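Local coordinates for maltose-binding protein MalE1 (Thermotoga maritima, PDB 6DTU) that probably binds maltose and longer malto-oligosaccharides for carbohydrate uptake across the membrane, and is captured here with maltotetraose, at residues Lys125-Leu130 with Lys197-Glu202; Tyr102-Ala107 with Phe281-Ile286. One frame throughout, in Å; residues are numbered along the deposited sequence.

Contacts 1 and 2 lie on opposite sides of the centre of the chain, their own centres about 41 Å apart and their nearest atoms about 25 Å apart, so neither touches the other. Along the sequence the order is 102-107, 125-130, 197-202 and 281-286: both segments of contact 1 fall between the two of contact 2. This fits the two-lobed fold of periplasmic binding proteins, in which the chain passes from one lobe to the other and returns. Contact 2 packs helix 275-286 on the large mixed sheet of one lobe; contact 1 joins helices 127-140 and 187-201 in the other, and maltotetraose is bound between the lobes.

Contact 1: Lys125-Leu130 with Lys197-Glu202; sequences KTMDEL and KRLVDE
A salt-bridge network of Asp128, Arg198 and Glu202 joins the first turn of helix 127-140 to the last turn of helix 187-201. Arg198 comes end-on to Asp128: NH1 lies 3.2 Å and NH2 3.1 Å from the same oxygen, Asp128 OD1, which sits in the guanidinium plane and is met nearly along its C-O bond. Both bonds are somewhat bent; both nitrogens share the one oxygen, and the carboxylate is turned 59° from the guanidinium plane, unlike a flat pairing through two oxygens. Arg198 spans the gap with its CG anti to the backbone N (chi1 -178°) and its chain extended as far as NE. Arg198 NE donates to Glu202 OE2, just past the helix end, at 2.8 Å, from above the carboxylate plane; Glu202 OE1 makes a further salt bridge to Lys135, back on helix 127-140. Beneath the charged layer, Met127 folds back at chi2 and chi3, and its CE meets Leu199 CD2 at 4.1 Å, the two side chains crossing at about a right angle, with Phe161 against both. Thr126 caps the helix start, its OG1 accepting from Glu129 N at 3.0 Å. Put an alanine at Arg198 and Asp128 would probably lose the cation that ties it to helix 187-201, while Glu202 would be left to Lys135 alone among the partners described. Charges alternate from Asp128 through Arg198 and Glu202 to Lys135, which is likely to keep both acids ionised, whereas the buried Met127-Leu199 pair beneath adds only van der Waals contact.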
loop_
_atom_site.group_PDB
_atom_site.type_symbol
_atom_site.label_atom_id
_atom_site.label_comp_id
_atom_site.label_asym_id
_atom_site.label_seq_id
_atom_site.Cartn_x
_atom_site.Cartn_y
_atom_site.Cartn_z
ATOM N N LYS A 125 -8.435 17.716 13.218
ATOM C CA LYS A 125 -7.363 17.215 14.062
ATOM C C LYS A 125 -7.752 15.958 14.829
ATOM O O LYS A 125 -6.867 15.197 15.236
ATOM C CB LYS A 125 -6.950 18.301 15.065
ATOM C CG LYS A 125 -5.500 18.222 15.536
ATOM C CD LYS A 125 -5.318 18.963 16.856
ATOM C CE LYS A 125 -3.902 19.481 17.032
ATOM N NZ LYS A 125 -2.897 18.387 17.178
ATOM N N THR A 126 -9.046 15.726 15.038
ATOM C CA THR A 126 -9.537 14.538 15.716
ATOM C C THR A 126 -10.612 13.878 14.872
ATOM O O THR A 126 -11.191 14.492 13.972
ATOM C CB THR A 126 -10.125 14.863 17.090
ATOM O OG1 THR A 126 -11.323 15.626 16.918
ATOM C CG2 THR A 126 -9.142 15.657 17.918
ATOM N N MET A 127 -10.840 12.592 15.155
ATOM C CA MET A 127 -11.910 11.858 14.484
ATOM C C MET A 127 -13.273 12.421 14.862
ATOM O O MET A 127 -14.187 12.443 14.033
ATOM C CB MET A 127 -11.802 10.361 14.793
ATOM C CG MET A 127 -10.671 9.612 14.034
ATOM S SD MET A 127 -10.803 9.661 12.217
ATOM C CE MET A 127 -12.385 8.854 11.910
ATOM N N ASP A 128 -13.422 12.901 16.096
ATOM C CA ASP A 128 -14.666 13.566 16.479
ATOM C C ASP A 128 -14.923 14.789 15.611
ATOM O O ASP A 128 -16.057 15.024 15.173
ATOM C CB ASP A 128 -14.651 13.951 17.961
ATOM C CG ASP A 128 -14.871 12.756 18.882
ATOM O OD1 ASP A 128 -15.543 11.795 18.465
ATOM O OD2 ASP A 128 -14.434 12.801 20.047
ATOM N N GLU A 129 -13.875 15.569 15.338
ATOM C CA GLU A 129 -14.007 16.712 14.441
ATOM C C GLU A 129 -14.264 16.257 13.010
ATOM O O GLU A 129 -15.100 16.839 12.307
ATOM C CB GLU A 129 -12.729 17.544 14.519
ATOM C CG GLU A 129 -12.801 18.942 13.942
ATOM C CD GLU A 129 -11.422 19.563 13.778
ATOM O OE1 GLU A 129 -10.477 19.091 14.450
ATOM O OE2 GLU A 129 -11.283 20.517 12.980
ATOM N N LEU A 130 -13.579 15.198 12.567
ATOM C CA LEU A 130 -13.818 14.695 11.221
ATOM C C LEU A 130 -15.262 14.239 11.061
ATOM O O LEU A 130 -15.905 14.537 10.047
ATOM C CB LEU A 130 -12.813 13.586 10.868
ATOM C CG LEU A 130 -12.948 12.885 9.505
ATOM C CD1 LEU A 130 -11.598 12.405 9.010
ATOM C CD2 LEU A 130 -13.915 11.694 9.538
ATOM N N LYS A 197 -17.311 0.748 13.006
ATOM C CA LYS A 197 -18.753 0.537 13.073
ATOM C C LYS A 197 -19.486 1.822 13.442
ATOM O O LYS A 197 -20.566 2.099 12.905
ATOM C CB LYS A 197 -19.101 -0.602 14.034
ATOM C CG LYS A 197 -20.581 -0.943 13.990
ATOM C CD LYS A 197 -20.930 -2.237 14.691
ATOM C CE LYS A 197 -22.355 -2.623 14.335
ATOM N NZ LYS A 197 -22.391 -3.384 13.047
ATOM N N ARG A 198 -18.890 2.642 14.313
ATOM C CA ARG A 198 -19.473 3.941 14.631
ATOM C C ARG A 198 -19.612 4.802 13.379
ATOM O O ARG A 198 -20.655 5.419 13.151
ATOM C CB ARG A 198 -18.618 4.648 15.684
ATOM C CG ARG A 198 -19.177 6.006 16.105
ATOM C CD ARG A 198 -18.194 6.791 16.966
ATOM N NE ARG A 198 -18.575 8.198 17.077
ATOM C CZ ARG A 198 -17.766 9.148 17.538
ATOM N NH1 ARG A 198 -16.531 8.841 17.912
ATOM N NH2 ARG A 198 -18.177 10.410 17.609
ATOM N N LEU A 199 -18.580 4.826 12.533
ATOM C CA LEU A 199 -18.648 5.602 11.298
ATOM C C LEU A 199 -19.794 5.137 10.399
ATOM O O LEU A 199 -20.488 5.960 9.783
ATOM C CB LEU A 199 -17.321 5.494 10.546
ATOM C CG LEU A 199 -16.041 5.982 11.218
ATOM C CD1 LEU A 199 -14.896 5.883 10.223
ATOM C CD2 LEU A 199 -16.199 7.410 11.739
ATOM N N VAL A 200 -20.007 3.823 10.313
ATOM C CA VAL A 200 -21.112 3.295 9.523
ATOM C C VAL A 200 -22.439 3.617 10.194
ATOM O O VAL A 200 -23.387 4.076 9.540
ATOM C CB VAL A 200 -20.933 1.776 9.328
ATOM C CG1 VAL A 200 -22.125 1.189 8.585
ATOM C CG2 VAL A 200 -19.634 1.497 8.573
ATOM N N ASP A 201 -22.521 3.390 11.511
ATOM C CA ASP A 201 -23.772 3.597 12.239
ATOM C C ASP A 201 -24.192 5.052 12.207
ATOM O O ASP A 201 -25.388 5.360 12.157
ATOM C CB ASP A 201 -23.630 3.162 13.698
ATOM C CG ASP A 201 -23.585 1.658 13.871
ATOM O OD1 ASP A 201 -23.901 0.915 12.912
ATOM O OD2 ASP A 201 -23.270 1.219 14.999
ATOM N N GLU A 202 -23.235 5.963 12.284
ATOM C CA GLU A 202 -23.577 7.375 12.231
ATOM C C GLU A 202 -23.750 7.895 10.810
ATOM O O GLU A 202 -23.981 9.095 10.641
ATOM C CB GLU A 202 -22.564 8.203 13.022
ATOM C CG GLU A 202 -22.563 7.862 14.501
ATOM C CD GLU A 202 -21.703 8.788 15.332
ATOM O OE1 GLU A 202 -21.405 9.914 14.881
ATOM O OE2 GLU A 202 -21.320 8.376 16.447
#

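Contact 2: Tyr102-Ala107 with Phe281-Ile286; sequences YGIPYA and FLTSFI
Ile104 and Leu282 run past each other in opposite directions, so they meet flank to tip: the end methyl of Ile104, CD1, lies 3.7 Å from CB of Leu282, close to the helix backbone. Ile104 CD1 also rests 3.6 Å from the carbonyl oxygen, Leu282 O, a van der Waals approach with no hydrogen bond in it. On the neighbouring residue it finds a third surface, CG2 of Thr283, at 3.8 Å from Ile104 CD1. One carbon of the strand therefore touches two successive residues of the helix. Ile104 points from its strand toward the helix, and with CG1 anti to its carbonyl carbon (chi1 -61°) and chi2 at -157° the chain stretches out to deliver CD1 there. Thr283 offers its methyl while its hydroxyl OG1 is engaged one turn back with the carbonyl of Ile279, so the polar end is satisfied within the helix. Leu282 and Thr283 lie in a wider, pi-type turn of the helix, where Ile286 N donates to Phe281 O at 3.1 Å. The contact is a small, buried helix-on-sheet packing. Strand 100-109 runs antiparallel to strand 260-268, and Leu282 also lies on Phe266 and Val268 of that strand and on Ile58 of strand 58-62, while Met292 of helix 289-298 packs against Ile104.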
loop_
_atom_site.group_PDB
_atom_site.type_symbol
_atom_site.label_atom_id
_atom_site.label_comp_id
_atom_site.label_asym_id
_atom_site.label_seq_id
_atom_site.Cartn_x
_atom_site.Cartn_y
_atom_site.Cartn_z
ATOM N N TYR A 102 15.590 -9.419 -2.343
ATOM C CA TYR A 102 14.672 -9.921 -3.358
ATOM C C TYR A 102 13.997 -8.820 -4.167
ATOM O O TYR A 102 13.116 -9.111 -4.977
ATOM C CB TYR A 102 13.623 -10.828 -2.709
ATOM C CG TYR A 102 14.138 -12.189 -2.340
ATOM C CD1 TYR A 102 14.298 -13.169 -3.304
ATOM C CD2 TYR A 102 14.478 -12.487 -1.035
ATOM C CE1 TYR A 102 14.767 -14.437 -2.970
ATOM C CE2 TYR A 102 14.949 -13.743 -0.690
ATOM C CZ TYR A 102 15.107 -14.708 -1.670
ATOM O OH TYR A 102 15.568 -15.965 -1.323
ATOM N N GLY A 103 14.383 -7.573 -3.996
ATOM C CA GLY A 103 13.805 -6.550 -4.841
ATOM C C GLY A 103 14.578 -5.257 -4.770
ATOM O O GLY A 103 15.335 -5.014 -3.830
ATOM N N ILE A 104 14.345 -4.418 -5.770
ATOM C CA ILE A 104 14.857 -3.050 -5.760
ATOM C C ILE A 104 13.715 -2.127 -5.374
ATOM O O ILE A 104 12.761 -1.940 -6.167
ATOM C CB ILE A 104 15.502 -2.673 -7.102
ATOM C CG1 ILE A 104 16.689 -3.601 -7.414
ATOM C CG2 ILE A 104 16.026 -1.235 -7.050
ATOM C CD1 ILE A 104 17.709 -3.034 -8.379
ATOM N N PRO A 105 13.737 -1.521 -4.188
ATOM C CA PRO A 105 12.649 -0.636 -3.755
ATOM C C PRO A 105 12.755 0.727 -4.417
ATOM O O PRO A 105 13.845 1.279 -4.603
ATOM C CB PRO A 105 12.902 -0.498 -2.251
ATOM C CG PRO A 105 14.411 -0.632 -2.145
ATOM C CD PRO A 105 14.821 -1.609 -3.192
ATOM N N TYR A 106 11.607 1.282 -4.780
ATOM C CA TYR A 106 11.606 2.635 -5.316
ATOM C C TYR A 106 10.933 3.653 -4.404
ATOM O O TYR A 106 11.192 4.853 -4.554
ATOM C CB TYR A 106 11.016 2.680 -6.740
ATOM C CG TYR A 106 9.498 2.643 -6.867
ATOM C CD1 TYR A 106 8.745 3.804 -6.811
ATOM C CD2 TYR A 106 8.836 1.453 -7.138
ATOM C CE1 TYR A 106 7.374 3.766 -6.940
ATOM C CE2 TYR A 106 7.469 1.413 -7.275
ATOM C CZ TYR A 106 6.754 2.576 -7.188
ATOM O OH TYR A 106 5.380 2.532 -7.339
ATOM N N ALA A 107 10.101 3.223 -3.464
ATOM C CA ALA A 107 9.408 4.174 -2.602
ATOM C C ALA A 107 8.812 3.449 -1.412
ATOM O O ALA A 107 8.533 2.247 -1.473
ATOM C CB ALA A 107 8.267 4.881 -3.344
ATOM N N PHE A 281 18.845 -4.825 -16.039
ATOM C CA PHE A 281 17.935 -3.707 -16.255
ATOM C C PHE A 281 17.615 -2.976 -14.948
ATOM O O PHE A 281 17.632 -1.738 -14.893
ATOM C CB PHE A 281 16.693 -4.274 -16.925
ATOM C CG PHE A 281 15.587 -3.313 -17.094
ATOM C CD1 PHE A 281 15.591 -2.409 -18.123
ATOM C CD2 PHE A 281 14.512 -3.341 -16.241
ATOM C CE1 PHE A 281 14.532 -1.541 -18.297
ATOM C CE2 PHE A 281 13.465 -2.463 -16.392
ATOM C CZ PHE A 281 13.469 -1.573 -17.414
ATOM N N LEU A 282 17.361 -3.726 -13.877
ATOM C CA LEU A 282 17.001 -3.090 -12.613
ATOM C C LEU A 282 18.191 -2.378 -11.988
ATOM O O LEU A 282 18.055 -1.242 -11.521
ATOM C CB LEU A 282 16.433 -4.121 -11.640
ATOM C CG LEU A 282 15.096 -4.714 -12.096
ATOM C CD1 LEU A 282 14.660 -5.683 -11.009
ATOM C CD2 LEU A 282 14.041 -3.648 -12.320
ATOM N N THR A 283 19.354 -3.034 -11.939
ATOM C CA THR A 283 20.485 -2.455 -11.204
ATOM C C THR A 283 21.214 -1.373 -11.991
ATOM O O THR A 283 21.724 -0.414 -11.398
ATOM C CB THR A 283 21.480 -3.541 -10.776
ATOM O OG1 THR A 283 22.031 -4.162 -11.949
ATOM C CG2 THR A 283 20.790 -4.570 -9.871
ATOM N N SER A 284 21.338 -1.532 -13.304
ATOM C CA SER A 284 22.168 -0.622 -14.083
ATOM C C SER A 284 21.404 0.583 -14.604
ATOM O O SER A 284 22.034 1.545 -15.065
ATOM C CB SER A 284 22.766 -1.356 -15.289
ATOM O OG SER A 284 21.781 -1.505 -16.316
ATOM N N PHE A 285 20.073 0.535 -14.572
ATOM C CA PHE A 285 19.236 1.551 -15.203
ATOM C C PHE A 285 18.153 2.021 -14.241
ATOM O O PHE A 285 18.121 3.197 -13.877
ATOM C CB PHE A 285 18.616 0.996 -16.501
ATOM C CG PHE A 285 17.673 1.948 -17.217
ATOM C CD1 PHE A 285 18.002 3.291 -17.396
ATOM C CD2 PHE A 285 16.493 1.478 -17.786
ATOM C CE1 PHE A 285 17.151 4.158 -18.064
ATOM C CE2 PHE A 285 15.640 2.349 -18.475
ATOM C CZ PHE A 285 15.985 3.684 -18.629
ATOM N N ILE A 286 17.283 1.114 -13.798
ATOM C CA ILE A 286 16.166 1.517 -12.945
ATOM C C ILE A 286 16.675 2.090 -11.620
ATOM O O ILE A 286 16.102 3.038 -11.072
ATOM C CB ILE A 286 15.168 0.350 -12.775
ATOM C CG1 ILE A 286 14.487 0.019 -14.105
ATOM C CG2 ILE A 286 14.093 0.656 -11.732
ATOM C CD1 ILE A 286 13.595 1.144 -14.639
#